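Local atomic coordinates of acyl-coenzyme A oxidase acox-1.2 (Caenorhabditis elegans, PDB entry 5K3J), a protein that catalyses the FAD-dependent first desaturation step of peroxisomal beta-oxidation on the CoA esters of ascaroside pheromones carrying a five-carbon omega side chain, releasing hydrogen peroxide. Residues 166-171 against 255-260. Sequence-based numbering, arbitrary orientation.
Sequences VYDIAS and NLRVPR
At the end of a beta hairpin in the beta domain of this acyl-CoA oxidase, Asp168 and Tyr167 of strand 164-168 reach Arg257 of strand 256-259 and Arg260, just past its end. The two strands are not paired directly: strand 173-177, the second arm of the hairpin, lies between them and hydrogen-bonds antiparallel to both. On the solvent side, Arg257 NH1 donates to Asp168 OD2 over 3.3 Å in a salt bridge with an N-H...O angle of 155°. NH1 meets OD2 on its anti side, 25° out of the carboxylate plane, and the pairing runs through this single oxygen. Arg257 spans the middle strand with its chain extended from CG to NE, and Glu173 on that strand gives NH1 a second carboxylate. An alanine in place of Asp168 would probably remove this link over strand 173-177 and leave Arg257 NH1 with Glu173 alone of its two carboxylates. Tyr167, its CG anti to the backbone N (chi1 -170°), sends its phenol to the aliphatic part of Arg260, where Tyr167 OH lies 3.4 Å from Arg260 CD. Both polar ends find backbone carbonyls outside the contact: Tyr167 OH is hydrogen-bonded to Ala272 O and Arg260 NH1 to Val270 O.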
loop_
_atom_site.group_PDB
_atom_site.type_symbol
_atom_site.label_atom_id
_atom_site.label_comp_id
_atom_site.label_asym_id
_atom_site.label_seq_id
_atom_site.Cartn_x
_atom_site.Cartn_y
_atom_site.Cartn_z
ATOM N N VAL A 166 -33.686 12.322 -21.072
ATOM C CA VAL A 166 -34.594 12.495 -22.197
ATOM C C VAL A 166 -35.436 13.755 -22.059
ATOM O O VAL A 166 -36.135 13.943 -21.063
ATOM C CB VAL A 166 -35.533 11.277 -22.343
ATOM C CG1 VAL A 166 -36.742 11.627 -23.207
ATOM C CG2 VAL A 166 -34.778 10.085 -22.914
ATOM N N TYR A 167 -35.378 14.612 -23.069
ATOM C CA TYR A 167 -36.164 15.832 -23.042
ATOM C C TYR A 167 -37.572 15.605 -23.589
ATOM O O TYR A 167 -37.758 15.102 -24.699
ATOM C CB TYR A 167 -35.465 16.938 -23.829
ATOM C CG TYR A 167 -36.108 18.291 -23.645
ATOM C CD1 TYR A 167 -36.398 18.770 -22.374
ATOM C CD2 TYR A 167 -36.427 19.087 -24.735
ATOM C CE1 TYR A 167 -36.991 20.000 -22.193
ATOM C CE2 TYR A 167 -37.020 20.322 -24.564
ATOM C CZ TYR A 167 -37.301 20.774 -23.291
ATOM O OH TYR A 167 -37.892 22.004 -23.114
ATOM N N ASP A 168 -38.564 15.968 -22.785
ATOM C CA ASP A 168 -39.957 15.922 -23.203
ATOM C C ASP A 168 -40.457 17.349 -23.395
ATOM O O ASP A 168 -40.755 18.049 -22.427
ATOM C CB ASP A 168 -40.800 15.170 -22.174
ATOM C CG ASP A 168 -42.286 15.362 -22.379
ATOM O OD1 ASP A 168 -42.753 15.269 -23.534
ATOM O OD2 ASP A 168 -42.988 15.611 -21.377
ATOM N N ILE A 169 -40.531 17.773 -24.652
ATOM C CA ILE A 169 -40.844 19.156 -24.994
ATOM C C ILE A 169 -42.204 19.595 -24.448
ATOM O O ILE A 169 -42.405 20.767 -24.135
ATOM C CB ILE A 169 -40.813 19.366 -26.525
ATOM C CG1 ILE A 169 -39.488 18.865 -27.103
ATOM C CG2 ILE A 169 -41.008 20.830 -26.875
ATOM C CD1 ILE A 169 -39.335 19.123 -28.588
ATOM N N ALA A 170 -43.119 18.637 -24.317
ATOM C CA ALA A 170 -44.488 18.902 -23.878
ATOM C C ALA A 170 -44.549 19.711 -22.585
ATOM O O ALA A 170 -45.159 20.782 -22.540
ATOM C CB ALA A 170 -45.241 17.592 -23.706
ATOM N N SER A 171 -43.914 19.192 -21.539
ATOM C CA SER A 171 -43.901 19.849 -20.237
ATOM C C SER A 171 -42.564 20.526 -19.962
ATOM O O SER A 171 -42.340 21.045 -18.866
ATOM C CB SER A 171 -44.209 18.839 -19.130
ATOM O OG SER A 171 -43.286 17.761 -19.158
ATOM N N ASN A 255 -37.373 7.456 -13.920
ATOM C CA ASN A 255 -38.042 8.480 -14.722
ATOM C C ASN A 255 -38.252 9.772 -13.938
ATOM O O ASN A 255 -39.342 10.341 -13.935
ATOM C CB ASN A 255 -39.376 7.957 -15.258
ATOM C CG ASN A 255 -39.206 6.771 -16.194
ATOM O OD1 ASN A 255 -38.795 6.926 -17.346
ATOM N ND2 ASN A 255 -39.519 5.576 -15.701
ATOM N N LEU A 256 -37.194 10.217 -13.267
ATOM C CA LEU A 256 -37.219 11.425 -12.449
ATOM C C LEU A 256 -37.279 12.662 -13.342
ATOM O O LEU A 256 -36.451 12.827 -14.237
ATOM C CB LEU A 256 -35.983 11.455 -11.541
ATOM C CG LEU A 256 -35.901 12.358 -10.310
ATOM C CD1 LEU A 256 -35.642 13.806 -10.689
ATOM C CD2 LEU A 256 -37.163 12.238 -9.486
ATOM N N ARG A 257 -38.260 13.526 -13.100
ATOM C CA ARG A 257 -38.444 14.703 -13.939
ATOM C C ARG A 257 -37.908 15.969 -13.293
ATOM O O ARG A 257 -38.285 16.321 -12.176
ATOM C CB ARG A 257 -39.924 14.887 -14.295
ATOM C CG ARG A 257 -40.428 13.900 -15.330
ATOM C CD ARG A 257 -41.902 14.116 -15.645
ATOM N NE ARG A 257 -42.404 13.139 -16.610
ATOM C CZ ARG A 257 -42.473 13.346 -17.923
ATOM N NH1 ARG A 257 -42.073 14.502 -18.441
ATOM N NH2 ARG A 257 -42.944 12.395 -18.721
ATOM N N VAL A 258 -37.017 16.640 -14.012
ATOM C CA VAL A 258 -36.497 17.932 -13.596
ATOM C C VAL A 258 -36.716 18.949 -14.711
ATOM O O VAL A 258 -36.700 18.592 -15.889
ATOM C CB VAL A 258 -34.992 17.857 -13.235
ATOM C CG1 VAL A 258 -34.787 17.003 -11.999
ATOM C CG2 VAL A 258 -34.173 17.324 -14.407
ATOM N N PRO A 259 -36.948 20.216 -14.341
ATOM C CA PRO A 259 -37.103 21.308 -15.306
ATOM C C PRO A 259 -35.949 21.381 -16.305
ATOM O O PRO A 259 -34.826 20.995 -15.980
ATOM C CB PRO A 259 -37.129 22.552 -14.421
ATOM C CG PRO A 259 -37.690 22.071 -13.135
ATOM C CD PRO A 259 -37.206 20.660 -12.959
ATOM N N ARG A 260 -36.246 21.865 -17.508
ATOM C CA ARG A 260 -35.244 22.094 -18.545
ATOM C C ARG A 260 -34.059 22.907 -18.024
ATOM O O ARG A 260 -32.924 22.728 -18.470
ATOM C CB ARG A 260 -35.884 22.808 -19.739
ATOM C CG ARG A 260 -34.910 23.214 -20.834
ATOM C CD ARG A 260 -35.583 24.109 -21.860
ATOM N NE ARG A 260 -35.960 25.399 -21.290
ATOM C CZ ARG A 260 -35.191 26.486 -21.325
ATOM N NH1 ARG A 260 -33.999 26.442 -21.908
ATOM N NH2 ARG A 260 -35.614 27.618 -20.780
#